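Local coordinates for protein chitinase A (Pteris ryukyuensis, PDB 4RL3) that probably hydrolyses glycosidic bonds of chitin through this domain, the family 18 glycoside hydrolase catalytic part of a longer LysM-containing protein, at residues I177-T191 against K212-A225. Numbering follows the deposited sequence.
Sequences IDLVNFQFYSYGAGT and KVLASFSTGGVGPA. With ACT (acetate ion), chain E; EDO (1,2-ethanediol), chain D.
Val180 and Val213 meet in a single bridge where 179-180 and the approach to strand 215-218 lie parallel, consecutive elements of the TIM barrel linked through helix 193-206. Both backbone polar atoms of Val180 are used: N donates to Lys212 O (2.8 Å, nearly straight at 169°) and O accepts from Leu214 N. Lys212, its chain extended beyond CG, runs past Asp178 O to give NZ to Ile177 O at 2.9 Å. Beyond Asn181 the two backbones no longer pair directly, and a side chain takes over: Ser216 OG donates to Phe182 O at 2.7 Å, in the carbonyl plane. Beside it, Phe184 turns the CE2 edge of its ring to Leu214 O (3.4 Å), with Phe182 CD1 over one face. Tyr185 holds CG between its backbone N and carbonyl carbon (chi1 42°), which lays the ring along 216-218; CD1 comes to 3.6 Å from Phe217 C, while OH donates to OXT of an acetate, probably from the crystallisation liquor, at 2.6 Å. A leucine in place of Tyr185 would probably open a gap beside Ser216 and Phe217 where the ring now lies, and leave the acetate without its hydroxyl donor. Farther on, Gly223 CA lies 3.2 Å from Tyr187 O, and Pro224 packs beside Thr191. The contact thus passes from backbone pairing to a single serine hydroxyl holding Phe182 O, while buried Leu214 O, lacking a hydrogen-bond partner, meets only the Phe184 ring edge.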
loop_
_atom_site.group_PDB
_atom_site.type_symbol
_atom_site.label_atom_id
_atom_site.label_comp_id
_atom_site.label_asym_id
_atom_site.label_seq_id
_atom_site.Cartn_x
_atom_site.Cartn_y
_atom_site.Cartn_z
ATOM N N ILE A 177 -5.378 -8.275 9.294
ATOM C CA ILE A 177 -5.083 -7.626 8.027
ATOM C C ILE A 177 -6.400 -7.171 7.412
ATOM O O ILE A 177 -7.212 -7.984 6.999
ATOM C CB ILE A 177 -4.311 -8.561 7.076
ATOM C CG1 ILE A 177 -2.928 -8.880 7.663
ATOM C CG2 ILE A 177 -4.131 -7.911 5.703
ATOM C CD1 ILE A 177 -2.229 -10.037 7.005
ATOM N N ASP A 178 -6.591 -5.865 7.332
ATOM C CA ASP A 178 -7.864 -5.296 6.917
ATOM C C ASP A 178 -8.046 -5.240 5.418
ATOM O O ASP A 178 -9.171 -5.369 4.945
ATOM C CB ASP A 178 -7.995 -3.896 7.482
ATOM C CG ASP A 178 -7.812 -3.872 8.969
ATOM O OD1 ASP A 178 -8.719 -4.379 9.683
ATOM O OD2 ASP A 178 -6.757 -3.379 9.428
ATOM N N LEU A 179 -6.959 -5.001 4.687
ATOM C CA LEU A 179 -7.041 -4.728 3.247
ATOM C C LEU A 179 -5.897 -5.383 2.498
ATOM O O LEU A 179 -4.766 -5.445 2.995
ATOM C CB LEU A 179 -7.018 -3.223 2.977
ATOM C CG LEU A 179 -8.142 -2.380 3.573
ATOM C CD1 LEU A 179 -7.791 -0.914 3.513
ATOM C CD2 LEU A 179 -9.457 -2.660 2.860
ATOM N N VAL A 180 -6.217 -5.898 1.314
ATOM C CA VAL A 180 -5.240 -6.492 0.421
ATOM C C VAL A 180 -5.125 -5.578 -0.796
ATOM O O VAL A 180 -6.037 -5.510 -1.636
ATOM C CB VAL A 180 -5.632 -7.937 0.026
ATOM C CG1 VAL A 180 -4.589 -8.522 -0.929
ATOM C CG2 VAL A 180 -5.776 -8.806 1.274
ATOM N N ASN A 181 -4.006 -4.856 -0.859
ATOM C CA ASN A 181 -3.674 -3.972 -1.980
ATOM C C ASN A 181 -3.034 -4.803 -3.102
ATOM O O ASN A 181 -1.839 -4.681 -3.364
ATOM C CB ASN A 181 -2.670 -2.877 -1.566
ATOM C CG ASN A 181 -3.258 -1.780 -0.676
ATOM O OD1 ASN A 181 -4.377 -1.864 -0.141
ATOM N ND2 ASN A 181 -2.463 -0.748 -0.487
ATOM N N PHE A 182 -3.810 -5.667 -3.747
ATOM C CA PHE A 182 -3.248 -6.516 -4.778
ATOM C C PHE A 182 -2.851 -5.640 -5.969
ATOM O O PHE A 182 -3.633 -4.816 -6.422
ATOM C CB PHE A 182 -4.230 -7.608 -5.212
ATOM C CG PHE A 182 -3.598 -8.657 -6.078
ATOM C CD1 PHE A 182 -3.436 -8.430 -7.433
ATOM C CD2 PHE A 182 -3.122 -9.834 -5.537
ATOM C CE1 PHE A 182 -2.828 -9.359 -8.238
ATOM C CE2 PHE A 182 -2.503 -10.775 -6.345
ATOM C CZ PHE A 182 -2.362 -10.536 -7.698
ATOM N N GLN A 183 -1.626 -5.808 -6.451
ATOM C CA GLN A 183 -1.090 -4.973 -7.520
ATOM C C GLN A 183 -1.484 -5.481 -8.908
ATOM O O GLN A 183 -0.743 -6.238 -9.537
ATOM C CB GLN A 183 0.428 -4.910 -7.428
ATOM C CG GLN A 183 0.955 -4.336 -6.119
ATOM C CD GLN A 183 2.471 -4.263 -6.114
ATOM O OE1 GLN A 183 3.099 -4.037 -7.145
ATOM N NE2 GLN A 183 3.066 -4.480 -4.952
ATOM N N PHE A 184 -2.630 -5.028 -9.403
ATOM C CA PHE A 184 -3.136 -5.496 -10.705
ATOM C C PHE A 184 -2.395 -4.879 -11.882
ATOM O O PHE A 184 -2.495 -5.376 -13.008
ATOM C CB PHE A 184 -4.640 -5.259 -10.804
ATOM C CG PHE A 184 -5.435 -6.198 -9.945
ATOM C CD1 PHE A 184 -5.668 -7.511 -10.355
ATOM C CD2 PHE A 184 -5.917 -5.800 -8.706
ATOM C CE1 PHE A 184 -6.379 -8.388 -9.551
ATOM C CE2 PHE A 184 -6.643 -6.671 -7.910
ATOM C CZ PHE A 184 -6.869 -7.973 -8.324
ATOM N N TYR A 185 -1.613 -3.843 -11.603
ATOM C CA TYR A 185 -0.741 -3.232 -12.600
ATOM C C TYR A 185 0.499 -4.080 -12.893
ATOM O O TYR A 185 1.323 -3.699 -13.729
ATOM C CB TYR A 185 -0.376 -1.789 -12.211
ATOM C CG TYR A 185 -0.046 -1.574 -10.749
ATOM C CD1 TYR A 185 -1.046 -1.275 -9.829
ATOM C CD2 TYR A 185 1.259 -1.654 -10.290
ATOM C CE1 TYR A 185 -0.754 -1.077 -8.487
ATOM C CE2 TYR A 185 1.568 -1.443 -8.954
ATOM C CZ TYR A 185 0.566 -1.162 -8.057
ATOM O OH TYR A 185 0.868 -0.958 -6.735
ATOM N N SER A 186 0.629 -5.226 -12.211
ATOM C CA SER A 186 1.608 -6.256 -12.574
ATOM C C SER A 186 1.222 -6.972 -13.879
ATOM O O SER A 186 2.069 -7.625 -14.486
ATOM C CB SER A 186 1.739 -7.289 -11.441
ATOM O OG SER A 186 0.504 -7.948 -11.201
ATOM N N TYR A 187 -0.043 -6.883 -14.289
ATOM C CA TYR A 187 -0.499 -7.553 -15.509
ATOM C C TYR A 187 -0.251 -6.679 -16.735
ATOM O O TYR A 187 0.124 -5.509 -16.614
ATOM C CB TYR A 187 -1.970 -7.977 -15.388
ATOM C CG TYR A 187 -2.174 -9.005 -14.299
ATOM C CD1 TYR A 187 -1.550 -10.248 -14.365
ATOM C CD2 TYR A 187 -2.951 -8.725 -13.185
ATOM C CE1 TYR A 187 -1.702 -11.183 -13.364
ATOM C CE2 TYR A 187 -3.114 -9.653 -12.173
ATOM C CZ TYR A 187 -2.495 -10.883 -12.263
ATOM O OH TYR A 187 -2.651 -11.810 -11.253
ATOM N N GLY A 188 -0.441 -7.260 -17.916
ATOM C CA GLY A 188 -0.046 -6.598 -19.152
ATOM C C GLY A 188 -0.897 -5.413 -19.562
ATOM O O GLY A 188 -2.092 -5.345 -19.268
ATOM N N ALA A 189 -0.264 -4.484 -20.281
ATOM C CA ALA A 189 -0.937 -3.291 -20.800
ATOM C C ALA A 189 -2.061 -3.612 -21.786
ATOM O O ALA A 189 -2.943 -2.795 -22.000
ATOM C CB ALA A 189 0.082 -2.358 -21.442
ATOM N N GLY A 190 -2.019 -4.803 -22.379
ATOM C CA GLY A 190 -3.075 -5.270 -23.274
ATOM C C GLY A 190 -4.305 -5.850 -22.600
ATOM O O GLY A 190 -5.252 -6.221 -23.272
ATOM N N THR A 191 -4.307 -5.927 -21.266
ATOM C CA THR A 191 -5.425 -6.514 -20.540
ATOM C C THR A 191 -6.757 -5.819 -20.840
ATOM O O THR A 191 -6.878 -4.605 -20.682
ATOM C CB THR A 191 -5.158 -6.452 -19.017
ATOM O OG1 THR A 191 -3.968 -7.176 -18.712
ATOM C CG2 THR A 191 -6.311 -7.030 -18.203
ATOM N N LYS A 212 -11.861 -8.137 1.087
ATOM C CA LYS A 212 -10.775 -7.248 1.483
ATOM C C LYS A 212 -9.864 -6.883 0.317
ATOM O O LYS A 212 -8.876 -6.177 0.499
ATOM C CB LYS A 212 -9.942 -7.925 2.575
ATOM C CG LYS A 212 -10.696 -8.135 3.871
ATOM C CD LYS A 212 -9.819 -8.792 4.923
ATOM C CE LYS A 212 -10.423 -8.676 6.311
ATOM N NZ LYS A 212 -9.692 -9.522 7.285
ATOM N N VAL A 213 -10.165 -7.371 -0.878
ATOM C CA VAL A 213 -9.222 -7.257 -1.985
ATOM C C VAL A 213 -9.579 -6.058 -2.871
ATOM O O VAL A 213 -10.598 -6.052 -3.548
ATOM C CB VAL A 213 -9.144 -8.564 -2.812
ATOM C CG1 VAL A 213 -8.092 -8.433 -3.902
ATOM C CG2 VAL A 213 -8.819 -9.746 -1.902
ATOM N N LEU A 214 -8.722 -5.039 -2.845
ATOM C CA LEU A 214 -8.940 -3.827 -3.643
ATOM C C LEU A 214 -8.470 -4.005 -5.079
ATOM O O LEU A 214 -7.470 -4.661 -5.331
ATOM C CB LEU A 214 -8.213 -2.638 -3.012
ATOM C CG LEU A 214 -8.546 -2.363 -1.546
ATOM C CD1 LEU A 214 -7.675 -1.233 -1.046
ATOM C CD2 LEU A 214 -10.017 -2.056 -1.353
ATOM N N ALA A 215 -9.208 -3.419 -6.023
ATOM C CA ALA A 215 -8.744 -3.309 -7.390
ATOM C C ALA A 215 -7.730 -2.194 -7.456
ATOM O O ALA A 215 -7.662 -1.356 -6.557
ATOM C CB ALA A 215 -9.906 -3.015 -8.324
ATOM N N SER A 216 -6.933 -2.177 -8.515
ATOM C CA SER A 216 -5.898 -1.164 -8.669
ATOM C C SER A 216 -5.429 -0.980 -10.100
ATOM O O SER A 216 -5.649 -1.832 -10.985
ATOM C CB SER A 216 -4.689 -1.483 -7.791
ATOM O OG SER A 216 -4.135 -2.740 -8.126
ATOM N N PHE A 217 -4.784 0.159 -10.308
ATOM C CA PHE A 217 -4.072 0.453 -11.532
ATOM C C PHE A 217 -2.916 1.405 -11.261
ATOM O O PHE A 217 -2.834 2.004 -10.192
ATOM C CB PHE A 217 -5.017 0.987 -12.633
ATOM C CG PHE A 217 -5.813 2.217 -12.254
ATOM C CD1 PHE A 217 -5.275 3.484 -12.403
ATOM C CD2 PHE A 217 -7.114 2.103 -11.785
ATOM C CE1 PHE A 217 -6.010 4.617 -12.077
ATOM C CE2 PHE A 217 -7.858 3.224 -11.462
ATOM C CZ PHE A 217 -7.290 4.484 -11.604
ATOM N N SER A 218 -2.017 1.512 -12.234
ATOM C CA SER A 218 -0.912 2.442 -12.172
ATOM C C SER A 218 -1.203 3.645 -13.046
ATOM O O SER A 218 -1.786 3.514 -14.123
ATOM C CB SER A 218 0.380 1.771 -12.637
ATOM O OG SER A 218 1.404 2.726 -12.881
ATOM N N THR A 219 -0.773 4.812 -12.573
ATOM C CA THR A 219 -0.781 6.024 -13.367
ATOM C C THR A 219 0.635 6.354 -13.866
ATOM O O THR A 219 0.870 7.426 -14.436
ATOM C CB THR A 219 -1.334 7.191 -12.540
ATOM O OG1 THR A 219 -0.674 7.217 -11.264
ATOM C CG2 THR A 219 -2.848 7.026 -12.339
ATOM N N GLY A 220 1.568 5.424 -13.695
ATOM C CA GLY A 220 2.949 5.624 -14.120
ATOM C C GLY A 220 3.295 4.971 -15.449
ATOM O O GLY A 220 4.481 4.820 -15.775
ATOM N N GLY A 221 2.277 4.585 -16.212
ATOM C CA GLY A 221 2.469 4.077 -17.567
ATOM C C GLY A 221 2.791 2.593 -17.640
ATOM O O GLY A 221 3.385 2.127 -18.613
ATOM N N VAL A 222 2.395 1.837 -16.620
ATOM C CA VAL A 222 2.553 0.385 -16.644
ATOM C C VAL A 222 1.229 -0.282 -16.306
ATOM O O VAL A 222 0.378 0.300 -15.625
ATOM C CB VAL A 222 3.661 -0.111 -15.687
ATOM C CG1 VAL A 222 5.033 0.412 -16.114
ATOM C CG2 VAL A 222 3.373 0.278 -14.255
ATOM N N GLY A 223 1.060 -1.502 -16.799
ATOM C CA GLY A 223 -0.126 -2.287 -16.506
ATOM C C GLY A 223 -1.352 -1.956 -17.336
ATOM O O GLY A 223 -1.292 -1.150 -18.281
ATOM N N PRO A 224 -2.493 -2.576 -16.987
ATOM C CA PRO A 224 -3.740 -2.325 -17.702
ATOM C C PRO A 224 -4.089 -0.835 -17.715
ATOM O O PRO A 224 -3.875 -0.143 -16.723
ATOM C CB PRO A 224 -4.763 -3.141 -16.913
ATOM C CG PRO A 224 -3.964 -4.215 -16.239
ATOM C CD PRO A 224 -2.681 -3.532 -15.878
ATOM N N ALA A 225 -4.597 -0.343 -18.837
ATOM C CA ALA A 225 -4.959 1.059 -18.955
ATOM C C ALA A 225 -5.981 1.453 -17.888
ATOM O O ALA A 225 -6.969 0.754 -17.680
ATOM C CB ALA A 225 -5.520 1.336 -20.343
HETATM C C ACT E . 3.716 -1.074 -4.959
HETATM O O ACT E . 4.934 -1.185 -4.666
HETATM O OXT ACT E . 3.441 -1.011 -6.185
HETATM C CH3 ACT E . 2.653 -1.002 -3.897
HETATM C C1 EDO D . -9.496 -4.819 12.923
HETATM O O1 EDO D . -8.798 -3.775 12.251
HETATM C C2 EDO D . -8.680 -6.103 12.859
HETATM O O2 EDO D . -7.492 -5.991 13.653
HETATM O O HOH W 1 -5.325 -2.438 -20.885
#